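Local coordinates for protein MamA (Candidatus Magnetobacterium bavaricum, PDB 3VTX) that is a tetratricopeptide-repeat (TPR) protein of a magnetotactic bacterium, an all-helical scaffold of the kind that generally mediates protein-protein interactions, at residues D69-S81 against A95-A109. Residues are numbered along the deposited sequence; the frame is centred on the assembly and turned at random. Where two conformers were deposited one is given.
Sequences DTTSAEAYYILGS and ALQRAIALNTVYADA
Two consecutive tyrosines, Y76 and Y77, leave helix 73-81 in different directions, and each fits as a knob into a hole of four residues from 95-109. The Y76 hole is made by A95, R98, A99 and L102. CG of Y76 lies beside its own backbone N (chi1 -79°), and the ring lies under the aliphatic part of R98. R98 CB stands almost straight over one ring face, 3.8 Å from the centroid, a CH-pi contact. Further along, R98 CD follows the ring to Y76 CE1 at 3.7 Å. The guanidinium plane is inclined steeply to the ring, and Y76 CE1 lies at its edge. L102 CD1 meets Y76 CD2 at 3.6 Å.

The two helices belong to a tetratricopeptide repeat, whose hallmark is an antiparallel helix pair. Here helix 73-81 and helix 95-102 run at 158° to each other. Their axes come within 7.5 Å because small residues face each other: A95 CB touches G80 CA at 3.4 Å, and A99 CB reaches A73 O at the same distance.

The Y77 ring packs against the start of helix 107-119. With CG anti to the backbone N, it reaches D108 and A109, which make its hole together with L96 and A99. Y77 CE1 comes to 3.5 Å from the backbone O of D108. Y106, at the N-cap position of that helix, lies across Y77. The two side chains cross at about a right angle, with the ring planes 42° apart. Y106 OH sits 3.4 Å from Y77 CB, and the edge of the Y106 ring points at A73 O. S81 OG lies above one face of the Y77 ring and donates a hydrogen bond to Y77 O. On other sides of helix 73-81, S72 and A75 pack on F65 of helix 55-68, and E74 OE1 forms a salt bridge with K47 NZ.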
loop_
_atom_site.group_PDB
_atom_site.type_symbol
_atom_site.label_atom_id
_atom_site.label_comp_id
_atom_site.label_asym_id
_atom_site.label_seq_id
_atom_site.Cartn_x
_atom_site.Cartn_y
_atom_site.Cartn_z
ATOM N N ASP A 69 10.277 -14.562 7.351
ATOM C CA ASP A 69 8.909 -14.538 7.865
ATOM C C ASP A 69 7.915 -14.351 6.731
ATOM O O ASP A 69 7.830 -13.278 6.173
ATOM C CB ASP A 69 8.778 -13.457 8.903
ATOM C CG ASP A 69 7.429 -13.494 9.668
ATOM O OD1 ASP A 69 6.408 -13.981 9.098
ATOM O OD2 ASP A 69 7.369 -12.925 10.793
ATOM N N THR A 70 7.136 -15.395 6.430
ATOM C CA THR A 70 6.194 -15.364 5.356
ATOM C C THR A 70 4.770 -15.172 5.847
ATOM O O THR A 70 3.842 -15.441 5.098
ATOM C CB THR A 70 6.330 -16.596 4.475
ATOM O OG1 THR A 70 6.057 -17.749 5.278
ATOM C CG2 THR A 70 7.764 -16.693 3.861
ATOM N N THR A 71 4.606 -14.678 7.079
ATOM C CA THR A 71 3.299 -14.683 7.716
ATOM C C THR A 71 2.648 -13.299 7.916
ATOM O O THR A 71 1.565 -13.217 8.447
ATOM C CB THR A 71 3.364 -15.321 9.119
ATOM O OG1 THR A 71 4.070 -14.445 9.999
ATOM C CG2 THR A 71 4.050 -16.765 9.081
ATOM N N SER A 72 3.298 -12.207 7.463
ATOM C CA SER A 72 2.837 -10.873 7.786
ATOM C C SER A 72 2.200 -10.238 6.502
ATOM O O SER A 72 2.940 -9.903 5.494
ATOM C CB SER A 72 4.011 -9.968 8.222
ATOM O OG SER A 72 3.681 -8.579 8.207
ATOM N N ALA A 73 0.904 -10.068 6.522
ATOM C CA ALA A 73 0.203 -9.458 5.371
ATOM C C ALA A 73 0.768 -8.037 5.116
ATOM O O ALA A 73 0.988 -7.625 3.961
ATOM C CB ALA A 73 -1.315 -9.427 5.549
ATOM N N GLU A 74 0.988 -7.318 6.187
ATOM C CA GLU A 74 1.481 -5.917 6.102
ATOM C C GLU A 74 2.834 -5.860 5.423
ATOM O O GLU A 74 3.061 -5.004 4.575
ATOM C CB GLU A 74 1.543 -5.261 7.480
ATOM C CG GLU A 74 1.967 -3.796 7.440
ATOM C CD GLU A 74 2.192 -3.085 8.781
ATOM O OE1 GLU A 74 2.865 -3.635 9.684
ATOM O OE2 GLU A 74 1.820 -1.882 8.826
ATOM N N ALA A 75 3.752 -6.731 5.827
ATOM C CA ALA A 75 5.052 -6.733 5.181
ATOM C C ALA A 75 4.964 -6.933 3.663
ATOM O O ALA A 75 5.643 -6.254 2.914
ATOM C CB ALA A 75 5.965 -7.766 5.813
ATOM N N TYR A 76 4.164 -7.906 3.231
ATOM C CA TYR A 76 3.910 -8.137 1.839
ATOM C C TYR A 76 3.258 -6.921 1.158
ATOM O O TYR A 76 3.591 -6.630 -0.006
ATOM C CB TYR A 76 3.145 -9.440 1.630
ATOM C CG TYR A 76 3.997 -10.685 1.704
ATOM C CD1 TYR A 76 4.953 -10.940 0.743
ATOM C CD2 TYR A 76 3.810 -11.640 2.732
ATOM C CE1 TYR A 76 5.730 -12.090 0.814
ATOM C CE2 TYR A 76 4.573 -12.791 2.782
ATOM C CZ TYR A 76 5.498 -13.017 1.838
ATOM O OH TYR A 76 6.259 -14.199 1.846
ATOM N N TYR A 77 2.317 -6.279 1.841
ATOM C CA TYR A 77 1.655 -5.120 1.294
ATOM C C TYR A 77 2.698 -4.031 1.054
ATOM O O TYR A 77 2.652 -3.346 0.040
ATOM C CB TYR A 77 0.543 -4.624 2.260
ATOM C CG TYR A 77 -0.011 -3.250 1.852
ATOM C CD1 TYR A 77 -0.793 -3.080 0.673
ATOM C CD2 TYR A 77 0.305 -2.116 2.595
ATOM C CE1 TYR A 77 -1.252 -1.844 0.353
ATOM C CE2 TYR A 77 -0.159 -0.824 2.232
ATOM C CZ TYR A 77 -0.914 -0.743 1.093
ATOM O OH TYR A 77 -1.391 0.480 0.660
ATOM N N ILE A 78 3.565 -3.793 2.029
ATOM C CA ILE A 78 4.538 -2.716 1.924
ATOM C C ILE A 78 5.539 -3.072 0.857
ATOM O O ILE A 78 5.852 -2.240 0.025
ATOM C CB ILE A 78 5.222 -2.384 3.248
ATOM C CG1 ILE A 78 4.183 -1.952 4.312
ATOM C CG2 ILE A 78 6.322 -1.321 2.974
ATOM C CD1 ILE A 78 4.731 -1.845 5.796
ATOM N N LEU A 79 5.967 -4.324 0.816
ATOM C CA LEU A 79 6.899 -4.804 -0.197
ATOM C C LEU A 79 6.280 -4.667 -1.565
ATOM O O LEU A 79 6.887 -4.195 -2.495
ATOM C CB LEU A 79 7.247 -6.278 0.040
ATOM C CG LEU A 79 8.168 -6.976 -1.018
ATOM C CD1 LEU A 79 9.462 -6.159 -1.233
ATOM C CD2 LEU A 79 8.501 -8.472 -0.610
ATOM N N GLY A 80 5.040 -5.090 -1.696
ATOM C CA GLY A 80 4.417 -4.958 -3.038
ATOM C C GLY A 80 4.149 -3.523 -3.459
ATOM O O GLY A 80 4.382 -3.157 -4.607
ATOM N N SER A 81 3.697 -2.710 -2.526
ATOM C CA SER A 81 3.561 -1.249 -2.756
ATOM C C SER A 81 4.876 -0.599 -3.196
ATOM O O SER A 81 4.924 0.198 -4.145
ATOM C CB SER A 81 2.971 -0.537 -1.522
ATOM O OG SER A 81 1.654 -0.939 -1.229
ATOM N N ALA A 95 3.813 -9.949 -4.443
ATOM C CA ALA A 95 3.700 -9.578 -3.088
ATOM C C ALA A 95 2.327 -9.200 -2.633
ATOM O O ALA A 95 1.924 -9.597 -1.566
ATOM C CB ALA A 95 4.694 -8.384 -2.757
ATOM N N LEU A 96 1.584 -8.438 -3.441
ATOM C CA LEU A 96 0.268 -8.026 -3.036
ATOM C C LEU A 96 -0.670 -9.258 -2.956
ATOM O O LEU A 96 -1.506 -9.318 -2.038
ATOM C CB LEU A 96 -0.324 -7.007 -4.007
ATOM C CG LEU A 96 0.436 -5.687 -3.989
ATOM C CD1 LEU A 96 0.169 -4.833 -5.200
ATOM C CD2 LEU A 96 0.067 -4.916 -2.737
ATOM N N GLN A 97 -0.493 -10.197 -3.883
ATOM C CA GLN A 97 -1.244 -11.475 -3.880
ATOM C C GLN A 97 -0.970 -12.212 -2.566
ATOM O O GLN A 97 -1.899 -12.793 -1.935
ATOM C CB GLN A 97 -0.844 -12.387 -5.057
ATOM C CG GLN A 97 -1.465 -12.032 -6.409
ATOM C CD GLN A 97 -0.969 -12.947 -7.516
ATOM O OE1 GLN A 97 0.020 -13.647 -7.354
ATOM N NE2 GLN A 97 -1.654 -12.937 -8.641
ATOM N N ARG A 98 0.284 -12.218 -2.168
ATOM C CA ARG A 98 0.626 -12.834 -0.908
ATOM C C ARG A 98 0.001 -12.156 0.250
ATOM O O ARG A 98 -0.449 -12.827 1.157
ATOM C CB ARG A 98 2.108 -13.034 -0.715
ATOM C CG ARG A 98 2.650 -14.131 -1.663
ATOM C CD ARG A 98 4.056 -14.619 -1.351
ATOM N NE ARG A 98 4.993 -14.278 -2.429
ATOM C CZ ARG A 98 5.236 -14.990 -3.533
ATOM N NH1 ARG A 98 4.636 -16.157 -3.765
ATOM N NH2 ARG A 98 6.115 -14.524 -4.408
ATOM N N ALA A 99 -0.065 -10.817 0.235
ATOM C CA ALA A 99 -0.713 -10.079 1.308
ATOM C C ALA A 99 -2.191 -10.450 1.438
ATOM O O ALA A 99 -2.771 -10.582 2.556
ATOM C CB ALA A 99 -0.607 -8.545 1.056
ATOM N N ILE A 100 -2.832 -10.519 0.299
ATOM C CA ILE A 100 -4.257 -10.779 0.217
ATOM C C ILE A 100 -4.516 -12.245 0.646
ATOM O O ILE A 100 -5.563 -12.567 1.210
ATOM C CB ILE A 100 -4.753 -10.543 -1.213
ATOM C CG1 ILE A 100 -4.842 -9.023 -1.420
ATOM C CG2 ILE A 100 -6.123 -11.230 -1.475
ATOM C CD1 ILE A 100 -4.885 -8.676 -2.900
ATOM N N ALA A 101 -3.623 -13.131 0.258
ATOM C CA ALA A 101 -3.814 -14.571 0.609
ATOM C C ALA A 101 -3.750 -14.652 2.120
ATOM O O ALA A 101 -4.528 -15.399 2.741
ATOM C CB ALA A 101 -2.734 -15.466 -0.060
ATOM N N LEU A 102 -2.868 -13.872 2.734
ATOM C CA LEU A 102 -2.740 -13.828 4.167
ATOM C C LEU A 102 -3.831 -13.058 4.873
ATOM O O LEU A 102 -4.005 -13.244 6.054
ATOM C CB LEU A 102 -1.383 -13.305 4.630
ATOM C CG LEU A 102 -0.160 -14.157 4.260
ATOM C CD1 LEU A 102 1.082 -13.315 4.385
ATOM C CD2 LEU A 102 -0.030 -15.393 5.146
ATOM N N ASN A 103 -4.528 -12.137 4.194
ATOM C CA ASN A 103 -5.614 -11.380 4.799
ATOM C C ASN A 103 -6.585 -11.080 3.647
ATOM O O ASN A 103 -6.402 -10.115 2.869
ATOM C CB ASN A 103 -5.117 -10.105 5.516
ATOM C CG ASN A 103 -6.301 -9.175 6.043
ATOM O OD1 ASN A 103 -7.469 -9.497 5.862
ATOM N ND2 ASN A 103 -5.932 -8.020 6.643
ATOM N N THR A 104 -7.636 -11.856 3.571
ATOM C CA THR A 104 -8.525 -11.817 2.385
ATOM C C THR A 104 -9.500 -10.660 2.434
ATOM O O THR A 104 -10.233 -10.387 1.439
ATOM C CB THR A 104 -9.249 -13.153 2.151
ATOM O OG1 THR A 104 -10.032 -13.423 3.300
ATOM C CG2 THR A 104 -8.258 -14.297 1.860
ATOM N N VAL A 105 -9.489 -9.904 3.509
ATOM C CA VAL A 105 -10.219 -8.657 3.572
ATOM C C VAL A 105 -9.330 -7.348 3.611
ATOM O O VAL A 105 -9.731 -6.290 4.141
ATOM C CB VAL A 105 -11.305 -8.674 4.634
ATOM C CG1 VAL A 105 -12.341 -9.721 4.244
ATOM C CG2 VAL A 105 -10.736 -8.897 6.038
ATOM N N TYR A 106 -8.120 -7.427 3.039
ATOM C CA TYR A 106 -7.147 -6.372 3.181
ATOM C C TYR A 106 -7.432 -5.354 2.072
ATOM O O TYR A 106 -6.849 -5.425 0.972
ATOM C CB TYR A 106 -5.736 -6.887 2.957
ATOM C CG TYR A 106 -4.583 -6.047 3.486
ATOM C CD1 TYR A 106 -4.716 -4.707 3.834
ATOM C CD2 TYR A 106 -3.336 -6.622 3.599
ATOM C CE1 TYR A 106 -3.626 -3.954 4.289
ATOM C CE2 TYR A 106 -2.249 -5.910 4.104
ATOM C CZ TYR A 106 -2.398 -4.590 4.436
ATOM O OH TYR A 106 -1.363 -3.919 4.932
ATOM N N ALA A 107 -8.287 -4.402 2.367
ATOM C CA ALA A 107 -8.745 -3.487 1.291
ATOM C C ALA A 107 -7.637 -2.699 0.637
ATOM O O ALA A 107 -7.677 -2.488 -0.556
ATOM C CB ALA A 107 -9.788 -2.518 1.884
ATOM N N ASP A 108 -6.659 -2.233 1.391
ATOM C CA ASP A 108 -5.557 -1.486 0.800
ATOM C C ASP A 108 -4.762 -2.279 -0.219
ATOM O O ASP A 108 -4.325 -1.709 -1.252
ATOM C CB ASP A 108 -4.625 -0.948 1.869
ATOM C CG ASP A 108 -5.124 0.411 2.444
ATOM O OD1 ASP A 108 -5.150 1.481 1.727
ATOM O OD2 ASP A 108 -5.380 0.380 3.651
ATOM N N ALA A 109 -4.601 -3.555 0.053
ATOM C CA ALA A 109 -3.906 -4.443 -0.826
ATOM C C ALA A 109 -4.663 -4.697 -2.087
ATOM O O ALA A 109 -4.040 -4.741 -3.160
ATOM C CB ALA A 109 -3.603 -5.790 -0.093
#